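Local coordinates for protein tRNA (cytosine(38)-C(5))-methyltransferase (Schizosaccharomyces pombe, PDB 6FDF) that methylates carbon 5 of cytosine 38 in the anticodon loop of tRNA(Asp), using S-adenosyl-L-methionine as methyl donor, at residues 164-169 / 239-244; 228-233 / 253-258. One frame throughout, in Å; residues are numbered along the deposited sequence.

Interaction 1: residues 164-169 / 239-244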
ATOM      1  N   ASN A 164      10.551   6.539   4.532  1.00 34.14           N
ATOM      2  CA  ASN A 164       9.230   6.393   5.122  1.00 34.19           C
ATOM      3  C   ASN A 164       9.112   5.001   5.722  1.00 36.88           C
ATOM      4  O   ASN A 164       9.547   4.017   5.120  1.00 38.31           O
ATOM      5  CB  ASN A 164       8.126   6.636   4.079  1.00 36.42           C
ATOM      6  CG  ASN A 164       6.723   6.491   4.658  1.00 37.85           C
ATOM      7  OD1 ASN A 164       5.917   5.693   4.170  1.00 35.42           O
ATOM      8  ND2 ASN A 164       6.429   7.254   5.709  1.00 33.05           N
ATOM      9  N   SER A 165       8.517   4.935   6.907  0.56 34.65           N
ATOM     10  CA  SER A 165       8.203   3.669   7.548  0.56 36.46           C
ATOM     11  C   SER A 165       6.841   3.193   7.068  0.56 34.70           C
ATOM     12  O   SER A 165       5.862   3.943   7.121  0.56 37.24           O
ATOM     13  CB  SER A 165       8.206   3.815   9.068  0.56 36.12           C
ATOM     14  OG  SER A 165       9.442   4.325   9.519  0.56 39.03           O
ATOM     15  N   ARG A 166       6.787   1.954   6.591  1.00 34.49           N
ATOM     16  CA  ARG A 166       5.510   1.344   6.243  1.00 31.19           C
ATOM     17  C   ARG A 166       5.686  -0.167   6.199  1.00 32.17           C
ATOM     18  O   ARG A 166       5.675  -0.774   5.123  1.00 32.93           O
ATOM     19  CB  ARG A 166       4.996   1.900   4.908  1.00 31.29           C
ATOM     20  CG  ARG A 166       3.516   1.616   4.607  1.00 29.03           C
ATOM     21  CD  ARG A 166       3.064   2.355   3.348  1.00 30.39           C
ATOM     22  NE  ARG A 166       1.624   2.213   3.113  1.00 32.93           N
ATOM     23  CZ  ARG A 166       0.693   2.894   3.777  1.00 34.24           C
ATOM     24  NH1 ARG A 166       1.051   3.774   4.706  1.00 32.78           N
ATOM     25  NH2 ARG A 166      -0.596   2.703   3.511  1.00 33.93           N
ATOM     26  N   SER A 167       5.885  -0.777   7.365  1.00 35.08           N
ATOM     27  CA  SER A 167       6.134  -2.211   7.426  1.00 31.45           C
ATOM     28  C   SER A 167       4.880  -2.961   7.013  1.00 32.73           C
ATOM     29  O   SER A 167       3.782  -2.687   7.512  1.00 32.92           O
ATOM     30  CB  SER A 167       6.574  -2.629   8.829  1.00 36.42           C
ATOM     31  OG  SER A 167       7.821  -2.042   9.154  1.00 39.16           O
ATOM     32  N   ARG A 168       5.040  -3.896   6.084  1.00 31.19           N
ATOM     33  CA  ARG A 168       3.926  -4.678   5.571  1.00 29.87           C
ATOM     34  C   ARG A 168       4.360  -6.122   5.402  1.00 33.01           C
ATOM     35  O   ARG A 168       5.531  -6.405   5.141  1.00 30.87           O
ATOM     36  CB  ARG A 168       3.430  -4.132   4.227  1.00 30.10           C
ATOM     37  CG  ARG A 168       2.839  -2.738   4.316  1.00 31.80           C
ATOM     38  CD  ARG A 168       1.562  -2.797   5.140  1.00 33.87           C
ATOM     39  NE  ARG A 168       0.772  -1.573   5.069  1.00 37.61           N
ATOM     40  CZ  ARG A 168       0.757  -0.629   6.007  1.00 37.54           C
ATOM     41  NH1 ARG A 168      -0.022   0.438   5.855  1.00 37.56           N
ATOM     42  NH2 ARG A 168       1.511  -0.751   7.093  1.00 41.80           N
ATOM     43  N   TRP A 169       3.396  -7.028   5.552  1.00 31.51           N
ATOM     44  CA  TRP A 169       3.583  -8.437   5.240  1.00 31.48           C
ATOM     45  C   TRP A 169       3.310  -8.671   3.764  1.00 29.80           C
ATOM     46  O   TRP A 169       2.403  -8.064   3.189  1.00 28.65           O
ATOM     47  CB  TRP A 169       2.636  -9.292   6.086  1.00 31.25           C
ATOM     48  CG  TRP A 169       2.706 -10.769   5.821  1.00 32.80           C
ATOM     49  CD1 TRP A 169       3.491 -11.682   6.466  1.00 34.64           C
ATOM     50  CD2 TRP A 169       1.931 -11.510   4.866  1.00 30.02           C
ATOM     51  NE1 TRP A 169       3.265 -12.942   5.963  1.00 35.22           N
ATOM     52  CE2 TRP A 169       2.313 -12.865   4.981  1.00 33.54           C
ATOM     53  CE3 TRP A 169       0.957 -11.158   3.924  1.00 32.27           C
ATOM     54  CZ2 TRP A 169       1.758 -13.870   4.189  1.00 36.61           C
ATOM     55  CZ3 TRP A 169       0.403 -12.159   3.134  1.00 31.34           C
ATOM     56  CH2 TRP A 169       0.808 -13.497   3.272  1.00 31.28           C
ATOM     57  N   CYS A 239      10.316   9.126   8.068  1.00 36.72           N
ATOM     58  CA  CYS A 239       9.119   9.693   8.667  1.00 33.24           C
ATOM     59  C   CYS A 239       8.172   8.539   8.962  1.00 34.66           C
ATOM     60  O   CYS A 239       8.373   7.411   8.505  1.00 34.50           O
ATOM     61  CB  CYS A 239       8.463  10.749   7.760  1.00 35.51           C
ATOM     62  SG  CYS A 239       7.869  10.188   6.137  1.00 36.42           S
ATOM     63  N   CYS A 240       7.135   8.834   9.737  1.00 33.65           N
ATOM     64  CA  CYS A 240       6.305   7.774  10.283  1.00 34.32           C
ATOM     65  C   CYS A 240       5.263   7.301   9.274  1.00 36.28           C
ATOM     66  O   CYS A 240       5.044   7.894   8.213  1.00 33.08           O
ATOM     67  CB  CYS A 240       5.639   8.233  11.578  1.00 34.19           C
ATOM     68  SG  CYS A 240       6.803   8.348  12.972  1.00 42.14           S
ATOM     69  N   CYS A 241       4.619   6.195   9.623  1.00 35.74           N
ATOM     70  CA  CYS A 241       3.653   5.578   8.730  1.00 32.60           C
ATOM     71  C   CYS A 241       2.420   6.464   8.573  1.00 32.21           C
ATOM     72  O   CYS A 241       1.863   6.947   9.563  1.00 35.71           O
ATOM     73  CB  CYS A 241       3.278   4.205   9.276  1.00 36.76           C
ATOM     74  SG  CYS A 241       2.196   3.275   8.221  1.00 39.51           S
ATOM     75  N   PHE A 242       2.000   6.675   7.326  1.00 34.03           N
ATOM     76  CA  PHE A 242       0.777   7.418   7.039  1.00 34.79           C
ATOM     77  C   PHE A 242      -0.436   6.503   7.135  1.00 37.23           C
ATOM     78  O   PHE A 242      -0.414   5.371   6.640  1.00 36.27           O
ATOM     79  CB  PHE A 242       0.825   8.027   5.636  1.00 32.17           C
ATOM     80  CG  PHE A 242       1.857   9.105   5.472  1.00 33.14           C
ATOM     81  CD1 PHE A 242       1.664  10.361   6.023  1.00 29.52           C
ATOM     82  CD2 PHE A 242       3.013   8.867   4.736  1.00 34.35           C
ATOM     83  CE1 PHE A 242       2.619  11.362   5.865  1.00 30.27           C
ATOM     84  CE2 PHE A 242       3.961   9.858   4.566  1.00 33.59           C
ATOM     85  CZ  PHE A 242       3.767  11.110   5.136  1.00 32.42           C
ATOM     86  N   THR A 243      -1.510   7.009   7.742  1.00 32.98           N
ATOM     87  CA  THR A 243      -2.762   6.259   7.845  1.00 33.50           C
ATOM     88  C   THR A 243      -3.934   7.120   7.394  1.00 32.34           C
ATOM     89  O   THR A 243      -3.797   8.315   7.116  1.00 31.71           O
ATOM     90  CB  THR A 243      -3.033   5.778   9.275  1.00 29.26           C
ATOM     91  OG1 THR A 243      -3.497   6.882  10.066  1.00 34.13           O
ATOM     92  CG2 THR A 243      -1.783   5.180   9.907  1.00 33.19           C
ATOM     93  N   ARG A 244      -5.112   6.486   7.381  1.00 31.67           N
ATOM     94  CA  ARG A 244      -6.369   7.165   7.091  1.00 34.66           C
ATOM     95  C   ARG A 244      -6.665   8.308   8.055  1.00 32.53           C
ATOM     96  O   ARG A 244      -7.438   9.210   7.712  1.00 35.30           O
ATOM     97  CB  ARG A 244      -7.501   6.137   7.140  1.00 35.05           C
ATOM     98  CG  ARG A 244      -8.863   6.660   6.746  1.00 36.71           C
ATOM     99  CD  ARG A 244      -9.835   5.510   6.616  1.00 35.91           C
ATOM    100  NE  ARG A 244     -11.169   5.972   6.253  1.00 34.59           N
ATOM    101  CZ  ARG A 244     -12.103   5.190   5.729  1.00 37.12           C
ATOM    102  NH1 ARG A 244     -13.291   5.691   5.432  1.00 36.29           N
ATOM    103  NH2 ARG A 244     -11.841   3.911   5.499  1.00 40.88           N
TER
HETATM  104  O   HOH W   1       3.633   5.124   5.358  1.00 38.01           O
HETATM  105  O   HOH W   2      -1.171   2.763   7.370  1.00 45.88           O
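N164, C241 and C239 have the most surface buried where 164-169 runs against the irregular segment 239-244. The carboxamide of N164 reaches the other backbone because CG stands anti to the backbone N (chi1 180°). ND2 makes two weak hydrogen bonds, one to C240 O at 2.9 Å with a bent N-H...O angle of 124°, the other to C239 SG at 3.3 Å; the second branch of the amide, OD1, accepts from a water at 2.6 Å. That same water accepts from F242 N and R166 NH1. The straighter backbone bond runs from S165 N to C239 O (3.0 Å, 162°). Two residues further on, C241 CA makes a CA-H...O contact with S165 O (3.2 Å), and C241 SG lies 3.7 Å from R166 NH1, oblique to the guanidinium. R166, extended from CG to NE, gives NH1 to F242 O at 2.9 Å, on a lone pair and in the guanidinium plane; its NH2 is held by G313 O and S315 O. R168 NH1 sits over one face of that guanidinium, and a second water joins it to F242 O. The two arginines are consistent with the Arg-x-Arg of motif VIII of C5-methyltransferases. The contact lies in the loop leading into strand 168-175; R168, its first residue, bonds through its backbone to L155 of strand 148-155, while F242 packs on V286 and L289 of helix 283-289.

Interaction 2: residues 228-233 / 253-258. With GOL (glycerol), chain F.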
ATOM      1  N   GLN A 228       2.362  15.039  20.919  1.00 37.10           N
ATOM      2  CA  GLN A 228       2.256  13.707  20.336  1.00 38.80           C
ATOM      3  C   GLN A 228       2.716  13.639  18.881  1.00 38.21           C
ATOM      4  O   GLN A 228       2.867  12.532  18.349  1.00 39.87           O
ATOM      5  CB  GLN A 228       0.817  13.194  20.455  1.00 43.81           C
ATOM      6  CG  GLN A 228       0.528  12.520  21.792  1.00 51.44           C
ATOM      7  CD  GLN A 228      -0.412  13.311  22.677  1.00 68.47           C
ATOM      8  OE1 GLN A 228      -0.131  14.452  23.041  1.00 79.06           O
ATOM      9  NE2 GLN A 228      -1.531  12.698  23.042  1.00 72.76           N
ATOM     10  N   PHE A 229       2.906  14.776  18.213  1.00 34.56           N
ATOM     11  CA  PHE A 229       3.384  14.752  16.836  1.00 36.73           C
ATOM     12  C   PHE A 229       4.823  14.255  16.768  1.00 38.94           C
ATOM     13  O   PHE A 229       5.645  14.568  17.633  1.00 42.19           O
ATOM     14  CB  PHE A 229       3.318  16.145  16.206  1.00 36.97           C
ATOM     15  CG  PHE A 229       1.955  16.539  15.713  1.00 33.15           C
ATOM     16  CD1 PHE A 229       1.368  15.874  14.649  1.00 35.33           C
ATOM     17  CD2 PHE A 229       1.287  17.617  16.277  1.00 36.82           C
ATOM     18  CE1 PHE A 229       0.113  16.251  14.178  1.00 30.46           C
ATOM     19  CE2 PHE A 229       0.040  18.000  15.813  1.00 38.31           C
ATOM     20  CZ  PHE A 229      -0.545  17.316  14.755  1.00 33.99           C
ATOM     21  N   ASP A 230       5.126  13.503  15.714  1.00 37.58           N
ATOM     22  CA  ASP A 230       6.503  13.266  15.297  1.00 35.66           C
ATOM     23  C   ASP A 230       6.863  14.318  14.256  1.00 34.23           C
ATOM     24  O   ASP A 230       6.239  14.378  13.190  1.00 35.38           O
ATOM     25  CB  ASP A 230       6.674  11.861  14.721  1.00 37.02           C
ATOM     26  CG  ASP A 230       8.092  11.596  14.241  1.00 41.72           C
ATOM     27  OD1 ASP A 230       8.996  11.493  15.093  1.00 44.00           O
ATOM     28  OD2 ASP A 230       8.303  11.492  13.012  1.00 40.07           O
ATOM     29  N   ILE A 231       7.855  15.153  14.568  1.00 35.53           N
ATOM     30  CA  ILE A 231       8.244  16.262  13.705  1.00 37.69           C
ATOM     31  C   ILE A 231       9.511  15.875  12.958  1.00 35.99           C
ATOM     32  O   ILE A 231      10.503  15.465  13.575  1.00 38.16           O
ATOM     33  CB  ILE A 231       8.457  17.550  14.518  1.00 37.88           C
ATOM     34  CG1 ILE A 231       7.162  17.954  15.230  1.00 35.00           C
ATOM     35  CG2 ILE A 231       8.952  18.676  13.616  1.00 36.84           C
ATOM     36  CD1 ILE A 231       7.333  19.104  16.202  1.00 33.59           C
ATOM     37  N   VAL A 232       9.495  16.043  11.635  1.00 32.38           N
ATOM     38  CA  VAL A 232      10.669  15.793  10.810  1.00 36.21           C
ATOM     39  C   VAL A 232      11.019  17.072  10.059  1.00 40.02           C
ATOM     40  O   VAL A 232      10.213  17.998   9.939  1.00 36.43           O
ATOM     41  CB  VAL A 232      10.465  14.619   9.825  1.00 35.30           C
ATOM     42  CG1 VAL A 232      10.116  13.330  10.573  1.00 38.23           C
ATOM     43  CG2 VAL A 232       9.392  14.952   8.788  1.00 34.15           C
ATOM     44  N   LYS A 233      12.254  17.123   9.573  1.00 38.03           N
ATOM     45  CA  LYS A 233      12.771  18.242   8.806  1.00 39.21           C
ATOM     46  C   LYS A 233      13.155  17.766   7.411  1.00 36.70           C
ATOM     47  O   LYS A 233      13.218  16.556   7.158  1.00 40.01           O
ATOM     48  CB  LYS A 233      13.979  18.871   9.522  1.00 42.15           C
ATOM     49  CG  LYS A 233      13.585  19.672  10.763  1.00 46.65           C
ATOM     50  CD  LYS A 233      14.795  20.151  11.571  1.00 52.91           C
ATOM     51  CE  LYS A 233      14.999  19.273  12.799  1.00 63.34           C
ATOM     52  NZ  LYS A 233      15.912  19.883  13.804  1.00 65.16           N
ATOM     53  N   ALA A 253      -0.550   8.652  13.109  1.00 35.31           N
ATOM     54  CA  ALA A 253      -1.181   8.844  11.811  1.00 37.87           C
ATOM     55  C   ALA A 253      -0.232   9.386  10.752  1.00 31.38           C
ATOM     56  O   ALA A 253      -0.605   9.423   9.573  1.00 30.82           O
ATOM     57  CB  ALA A 253      -2.391   9.785  11.933  1.00 34.63           C
ATOM     58  N   GLY A 254       0.970   9.798  11.134  1.00 31.93           N
ATOM     59  CA  GLY A 254       1.945  10.312  10.188  1.00 31.99           C
ATOM     60  C   GLY A 254       2.704  11.456  10.827  1.00 31.79           C
ATOM     61  O   GLY A 254       2.224  12.122  11.748  1.00 30.93           O
ATOM     62  N   SER A 255       3.931  11.678  10.349  1.00 30.87           N
ATOM     63  CA  SER A 255       4.739  12.791  10.825  1.00 31.12           C
ATOM     64  C   SER A 255       4.289  14.097  10.179  1.00 30.51           C
ATOM     65  O   SER A 255       3.573  14.109   9.176  1.00 31.12           O
ATOM     66  CB  SER A 255       6.214  12.558  10.505  1.00 31.29           C
ATOM     67  OG  SER A 255       6.665  11.314  11.010  1.00 32.75           O
ATOM     68  N   ILE A 256       4.724  15.208  10.770  1.00 33.47           N
ATOM     69  CA  ILE A 256       4.516  16.528  10.195  1.00 30.45           C
ATOM     70  C   ILE A 256       5.881  17.166   9.969  1.00 30.74           C
ATOM     71  O   ILE A 256       6.897  16.721  10.508  1.00 37.86           O
ATOM     72  CB  ILE A 256       3.622  17.431  11.071  1.00 28.22           C
ATOM     73  CG1 ILE A 256       4.142  17.501  12.507  1.00 30.40           C
ATOM     74  CG2 ILE A 256       2.174  16.909  11.062  1.00 29.16           C
ATOM     75  CD1 ILE A 256       3.430  18.525  13.367  1.00 32.73           C
ATOM     76  N   LEU A 257       5.888  18.230   9.172  1.00 32.00           N
ATOM     77  CA  LEU A 257       7.108  18.832   8.637  1.00 29.91           C
ATOM     78  C   LEU A 257       7.359  20.192   9.273  1.00 33.26           C
ATOM     79  O   LEU A 257       6.509  21.087   9.186  1.00 33.40           O
ATOM     80  CB  LEU A 257       7.015  18.981   7.118  1.00 29.79           C
ATOM     81  CG  LEU A 257       8.282  19.527   6.450  1.00 38.88           C
ATOM     82  CD1 LEU A 257       9.398  18.503   6.496  1.00 36.12           C
ATOM     83  CD2 LEU A 257       7.984  19.950   5.016  1.00 36.49           C
ATOM     84  N   GLN A 258       8.533  20.353   9.881  1.00 35.66           N
ATOM     85  CA  GLN A 258       9.002  21.654  10.344  1.00 36.35           C
ATOM     86  C   GLN A 258       9.643  22.397   9.179  1.00 38.32           C
ATOM     87  O   GLN A 258      10.638  21.929   8.614  1.00 40.48           O
ATOM     88  CB  GLN A 258      10.009  21.494  11.479  1.00 34.48           C
ATOM     89  CG  GLN A 258      10.748  22.782  11.835  1.00 35.80           C
ATOM     90  CD  GLN A 258      11.818  22.572  12.895  1.00 39.89           C
ATOM     91  OE1 GLN A 258      11.718  21.673  13.729  1.00 41.34           O
ATOM     92  NE2 GLN A 258      12.848  23.411  12.869  1.00 41.56           N
TER
HETATM   93  C1  GOL F 402       2.346  11.392  15.274  1.00 43.86           C
HETATM   94  O1  GOL F 402       2.962  12.283  14.379  1.00 36.25           O
HETATM   95  C2  GOL F 402       3.308  10.197  15.502  1.00 43.81           C
HETATM   96  O2  GOL F 402       2.755   9.218  16.321  1.00 42.62           O
HETATM   97  C3  GOL F 402       3.630   9.659  14.099  1.00 41.83           C
HETATM   98  O3  GOL F 402       2.453   9.132  13.569  1.00 37.52           O
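Parallel beta pairing joins 228-233 to 253-258 in a small three-stranded sheet, separate from the large sheet of the methyltransferase fold. I231 pairs with I256 and V232 with L257. Three backbone hydrogen bonds fix the register: I256 N to D230 O (3.0 Å), V232 N to I256 O (2.9 Å, 171°) and Q258 N to V232 O (2.9 Å). I256 has the largest buried surface of the contact; its CD1 stands over one face of the F229 ring, 3.7 Å from its centroid and 22° off the normal, a CH-pi contact. Its CG1 lies between the backbone N and the carbonyl carbon (chi1 53°), and from there CD1 reaches the ring. Following motif VIII in sequence, this small sheet probably belongs to the target recognition domain of C5-methyltransferases. Strand 256-258 is its middle strand, with 278-279 antiparallel on the other side; I231 and I256, on the same face, both pack on L278. At the start of the pairing S255 OG donates to the anti lone pair of D230 OD2 (2.6 Å). A glycerol, probably from the crystallisation liquor, bridges the two segments, its O1 accepting from D230 N (2.8 Å) and donating to G254 O.

The segments of interactions 1 and 2 alternate along the chain, and the two contacts, with centres 13 Å apart, touch directly. S255 OG, already bonded to D230, also lies 2.8 Å from C240 N, a probable hydrogen bond, and T243 N lies 3.2 Å from A253 O. Packing adds C240 SG at 3.5 Å from D230 OD2. Segment 239-244 therefore has the small sheet of interaction 2 along one flank and the start of strand 168-175 along another. Interaction 1 is the one nearer the reaction centre: the R168 side chain is about 11 Å from that of C85, the predicted active-site cysteine, and the R166 side chain about 8 Å from bound S-adenosyl-L-homocysteine. Interaction 2 lies away from these sites.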